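Local coordinates for aminoglycoside 3'-phosphotransferase AphA1-IAB (Acinetobacter baumannii, PDB 4GKH), which phosphorylates kanamycin and related aminoglycosides at the 3'-hydroxyl, using ATP as phosphate donor, and so confers resistance to these antibiotics, at residues A[194-199]-A[227-232]. Residues are numbered along the deposited sequence; the frame is centred on the assembly and turned at random.
Sequences VVTHGD and YQDLAI. With KAN (kanamycin a), chain M.
The carboxylate of Asp229 grips two successive backbone N-H groups of His197 and Gly198, tying helix 227-237 to the catalytic loop of this protein-kinase-like fold. Asp229 OD2 accepts from His197 N at 2.9 Å and OD1 from Gly198 N at 3.0 Å, each through its syn lone pair and both nearly straight. With CG beside its own backbone N (chi1 -70°), Asp229 also brings OD2 to 3.2 Å from Thr196 CB. From the preceding residue, Gln228 NE2 reaches Gly198 O at 3.0 Å; the acceptor lies close to the amide plane of Gln228, whereas NE2 sits above the Gly198 carbonyl plane, and the bond is bent to 140°. Ile232 CD1 packs 3.8 Å from the same Gly198 O. Gly198 has a positive phi, at which a side chain would press on the carbonyl O of His197. Beyond it stands Asp199, the probable proton acceptor, whose OD2 receives the hydrogen bond of kanamycin O7 at 2.5 Å. In a second shell, His133 NE2 also donates to the buried Asp229 OD2, while Ile216 O holds His197 NE2. The imidazole is thereby fixed at both nitrogens: ND1 accepts from Asp199 N at 3.0 Å, almost in the ring plane.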
ATOM      1  N   VAL A 194      -9.087  12.736   1.347  1.00 30.17           N
ATOM      2  CA  VAL A 194      -9.614  11.769   2.295  1.00 26.16           C
ATOM      3  C   VAL A 194      -8.416  11.103   2.935  1.00 34.51           C
ATOM      4  O   VAL A 194      -7.284  11.306   2.494  1.00 29.41           O
ATOM      5  CB  VAL A 194     -10.428  10.676   1.583  1.00 27.73           C
ATOM      6  CG1 VAL A 194     -11.659  11.287   0.872  1.00 31.20           C
ATOM      7  CG2 VAL A 194      -9.536   9.934   0.598  1.00 28.69           C
ATOM      8  N   VAL A 195      -8.648  10.302   3.965  1.00 29.95           N
ATOM      9  CA  VAL A 195      -7.571   9.462   4.495  1.00 26.52           C
ATOM     10  C   VAL A 195      -7.270   8.339   3.495  1.00 33.47           C
ATOM     11  O   VAL A 195      -8.162   7.549   3.154  1.00 32.75           O
ATOM     12  CB  VAL A 195      -7.965   8.833   5.864  1.00 32.67           C
ATOM     13  CG1 VAL A 195      -6.844   7.928   6.361  1.00 26.51           C
ATOM     14  CG2 VAL A 195      -8.289   9.931   6.911  1.00 28.61           C
ATOM     15  N   THR A 196      -6.028   8.270   3.014  1.00 31.46           N
ATOM     16  CA  THR A 196      -5.664   7.260   2.017  1.00 30.66           C
ATOM     17  C   THR A 196      -4.657   6.263   2.559  1.00 34.31           C
ATOM     18  O   THR A 196      -3.921   6.544   3.515  1.00 31.85           O
ATOM     19  CB  THR A 196      -5.080   7.865   0.713  1.00 33.51           C
ATOM     20  OG1 THR A 196      -3.866   8.562   1.015  1.00 36.78           O
ATOM     21  CG2 THR A 196      -6.083   8.810   0.044  1.00 28.92           C
ATOM     22  N   HIS A 197      -4.624   5.091   1.933  1.00 28.75           N
ATOM     23  CA  HIS A 197      -3.686   4.040   2.311  1.00 26.89           C
ATOM     24  C   HIS A 197      -2.321   4.326   1.685  1.00 34.81           C
ATOM     25  O   HIS A 197      -1.274   4.198   2.326  1.00 32.21           O
ATOM     26  CB  HIS A 197      -4.225   2.698   1.790  1.00 25.82           C
ATOM     27  CG  HIS A 197      -3.323   1.536   2.064  1.00 28.57           C
ATOM     28  ND1 HIS A 197      -2.235   1.239   1.275  1.00 26.27           N
ATOM     29  CD2 HIS A 197      -3.361   0.585   3.025  1.00 31.04           C
ATOM     30  CE1 HIS A 197      -1.627   0.167   1.749  1.00 31.49           C
ATOM     31  NE2 HIS A 197      -2.289  -0.248   2.813  1.00 30.09           N
ATOM     32  N   GLY A 198      -2.335   4.701   0.412  1.00 27.89           N
ATOM     33  CA  GLY A 198      -1.107   5.026  -0.300  1.00 26.62           C
ATOM     34  C   GLY A 198      -0.518   3.951  -1.202  1.00 35.09           C
ATOM     35  O   GLY A 198       0.254   4.260  -2.111  1.00 31.45           O
ATOM     36  N   ASP A 199      -0.844   2.693  -0.930  1.00 27.25           N
ATOM     37  CA  ASP A 199      -0.463   1.585  -1.811  1.00 24.85           C
ATOM     38  C   ASP A 199      -1.569   0.524  -1.796  1.00 26.64           C
ATOM     39  O   ASP A 199      -1.351  -0.611  -1.396  1.00 29.75           O
ATOM     40  CB  ASP A 199       0.912   1.014  -1.392  1.00 26.83           C
ATOM     41  CG  ASP A 199       1.529   0.111  -2.447  1.00 39.96           C
ATOM     42  OD1 ASP A 199       0.951  -0.029  -3.547  1.00 36.29           O
ATOM     43  OD2 ASP A 199       2.613  -0.448  -2.176  1.00 36.40           O
ATOM     44  N   TYR A 227      -8.317   9.448  -5.375  1.00 33.18           N
ATOM     45  CA  TYR A 227      -7.803   8.697  -6.528  1.00 28.59           C
ATOM     46  C   TYR A 227      -6.402   8.095  -6.318  1.00 33.62           C
ATOM     47  O   TYR A 227      -5.945   7.274  -7.115  1.00 30.18           O
ATOM     48  CB  TYR A 227      -7.858   9.545  -7.809  1.00 28.65           C
ATOM     49  CG  TYR A 227      -9.227   9.565  -8.459  1.00 28.73           C
ATOM     50  CD1 TYR A 227     -10.278  10.284  -7.895  1.00 36.77           C
ATOM     51  CD2 TYR A 227      -9.464   8.873  -9.646  1.00 29.96           C
ATOM     52  CE1 TYR A 227     -11.540  10.300  -8.480  1.00 36.72           C
ATOM     53  CE2 TYR A 227     -10.718   8.886 -10.242  1.00 31.01           C
ATOM     54  CZ  TYR A 227     -11.751   9.605  -9.658  1.00 35.08           C
ATOM     55  OH  TYR A 227     -12.992   9.623 -10.262  1.00 35.89           O
ATOM     56  N   GLN A 228      -5.713   8.487  -5.249  1.00 29.06           N
ATOM     57  CA  GLN A 228      -4.457   7.816  -4.913  1.00 29.03           C
ATOM     58  C   GLN A 228      -4.688   6.325  -4.698  1.00 37.49           C
ATOM     59  O   GLN A 228      -3.882   5.494  -5.110  1.00 33.07           O
ATOM     60  CB  GLN A 228      -3.828   8.404  -3.640  1.00 30.00           C
ATOM     61  CG  GLN A 228      -2.649   7.561  -3.103  1.00 32.58           C
ATOM     62  CD  GLN A 228      -1.492   7.474  -4.095  1.00 33.79           C
ATOM     63  OE1 GLN A 228      -1.337   8.339  -4.957  1.00 32.96           O
ATOM     64  NE2 GLN A 228      -0.673   6.420  -3.978  1.00 31.27           N
ATOM     65  N   ASP A 229      -5.795   5.983  -4.051  1.00 29.40           N
ATOM     66  CA  ASP A 229      -6.094   4.581  -3.768  1.00 25.11           C
ATOM     67  C   ASP A 229      -6.851   3.946  -4.921  1.00 30.42           C
ATOM     68  O   ASP A 229      -6.584   2.803  -5.295  1.00 31.23           O
ATOM     69  CB  ASP A 229      -6.891   4.446  -2.454  1.00 25.97           C
ATOM     70  CG  ASP A 229      -6.032   4.777  -1.205  1.00 31.51           C
ATOM     71  OD1 ASP A 229      -4.779   4.650  -1.280  1.00 29.01           O
ATOM     72  OD2 ASP A 229      -6.621   5.158  -0.163  1.00 31.25           O
ATOM     73  N   LEU A 230      -7.799   4.689  -5.476  1.00 29.29           N
ATOM     74  CA  LEU A 230      -8.591   4.176  -6.577  1.00 32.04           C
ATOM     75  C   LEU A 230      -7.696   3.824  -7.767  1.00 36.65           C
ATOM     76  O   LEU A 230      -7.908   2.796  -8.405  1.00 31.56           O
ATOM     77  CB  LEU A 230      -9.655   5.184  -6.993  1.00 30.88           C
ATOM     78  CG  LEU A 230     -10.833   5.394  -6.042  1.00 36.54           C
ATOM     79  CD1 LEU A 230     -11.525   6.702  -6.394  1.00 33.44           C
ATOM     80  CD2 LEU A 230     -11.812   4.208  -6.121  1.00 33.24           C
ATOM     81  N   ALA A 231      -6.689   4.652  -8.047  1.00 31.40           N
ATOM     82  CA  ALA A 231      -5.870   4.453  -9.254  1.00 29.42           C
ATOM     83  C   ALA A 231      -5.063   3.172  -9.177  1.00 28.68           C
ATOM     84  O   ALA A 231      -4.987   2.395 -10.139  1.00 30.05           O
ATOM     85  CB  ALA A 231      -4.930   5.648  -9.488  1.00 31.11           C
ATOM     86  N   ILE A 232      -4.442   2.955  -8.027  1.00 30.13           N
ATOM     87  CA  ILE A 232      -3.562   1.815  -7.871  1.00 29.65           C
ATOM     88  C   ILE A 232      -4.335   0.506  -7.921  1.00 32.42           C
ATOM     89  O   ILE A 232      -3.890  -0.454  -8.546  1.00 30.19           O
ATOM     90  CB  ILE A 232      -2.715   1.948  -6.588  1.00 28.83           C
ATOM     91  CG1 ILE A 232      -1.750   3.131  -6.756  1.00 36.27           C
ATOM     92  CG2 ILE A 232      -1.966   0.653  -6.288  1.00 33.60           C
ATOM     93  CD1 ILE A 232      -0.711   3.274  -5.629  1.00 40.49           C
TER
HETATM   94  C1  KAN M 301       5.338  -2.089  -7.003  1.00 34.40           C
HETATM   95  C2  KAN M 301       4.694  -2.492  -5.695  1.00 36.31           C
HETATM   96  C3  KAN M 301       4.862  -1.442  -4.613  1.00 37.91           C
HETATM   97  C4  KAN M 301       6.359  -1.219  -4.396  1.00 36.81           C
HETATM   98  C5  KAN M 301       6.963  -0.743  -5.703  1.00 34.69           C
HETATM   99  C6  KAN M 301       8.453  -0.574  -5.406  1.00 37.83           C
HETATM  100  C7  KAN M 301       3.652   0.257 -11.430  1.00 34.32           C
HETATM  101  C8  KAN M 301       3.825  -1.217 -11.166  1.00 37.15           C
HETATM  102  C9  KAN M 301       3.703  -1.441  -9.641  1.00 38.19           C
HETATM  103  C10 KAN M 301       4.811  -0.684  -8.877  1.00 32.28           C
HETATM  104  C11 KAN M 301       4.583   0.822  -9.157  1.00 30.06           C
HETATM  105  C12 KAN M 301       4.703   1.070 -10.656  1.00 31.94           C
HETATM  106  C13 KAN M 301       3.041  -3.262 -12.285  1.00 40.87           C
HETATM  107  C14 KAN M 301       2.329  -3.406 -13.631  1.00 42.47           C
HETATM  108  C15 KAN M 301       0.827  -3.250 -13.564  1.00 46.36           C
HETATM  109  C16 KAN M 301       0.280  -4.294 -12.615  1.00 47.50           C
HETATM  110  C17 KAN M 301       0.929  -4.042 -11.260  1.00 47.17           C
HETATM  111  C18 KAN M 301       0.332  -4.909 -10.128  1.00 53.85           C
HETATM  112  N1  KAN M 301       9.145  -0.104  -6.611  1.00 36.92           N
HETATM  113  N2  KAN M 301       5.621   1.595  -8.452  1.00 26.71           N
HETATM  114  N3  KAN M 301       3.814   0.419 -12.893  1.00 35.48           N
HETATM  115  N4  KAN M 301       0.238  -3.468 -14.892  1.00 47.23           N
HETATM  116  O5  KAN M 301       6.744  -1.757  -6.716  1.00 35.63           O
HETATM  117  O6  KAN M 301       3.294  -2.728  -5.929  1.00 37.92           O
HETATM  118  O7  KAN M 301       4.247  -1.941  -3.417  1.00 42.26           O
HETATM  119  O8  KAN M 301       6.572  -0.204  -3.406  1.00 37.38           O
HETATM  120  O9  KAN M 301       4.690  -0.896  -7.455  1.00 32.63           O
HETATM  121  O10 KAN M 301       3.658  -2.856  -9.326  1.00 38.99           O
HETATM  122  O11 KAN M 301       2.808  -1.897 -11.943  1.00 37.14           O
HETATM  123  O12 KAN M 301       2.382  -4.163 -11.360  1.00 43.02           O
HETATM  124  O13 KAN M 301       2.950  -2.460 -14.509  1.00 42.83           O
HETATM  125  O14 KAN M 301      -1.127  -4.112 -12.517  1.00 48.96           O
HETATM  126  O15 KAN M 301       0.876  -4.471  -8.852  1.00 55.87           O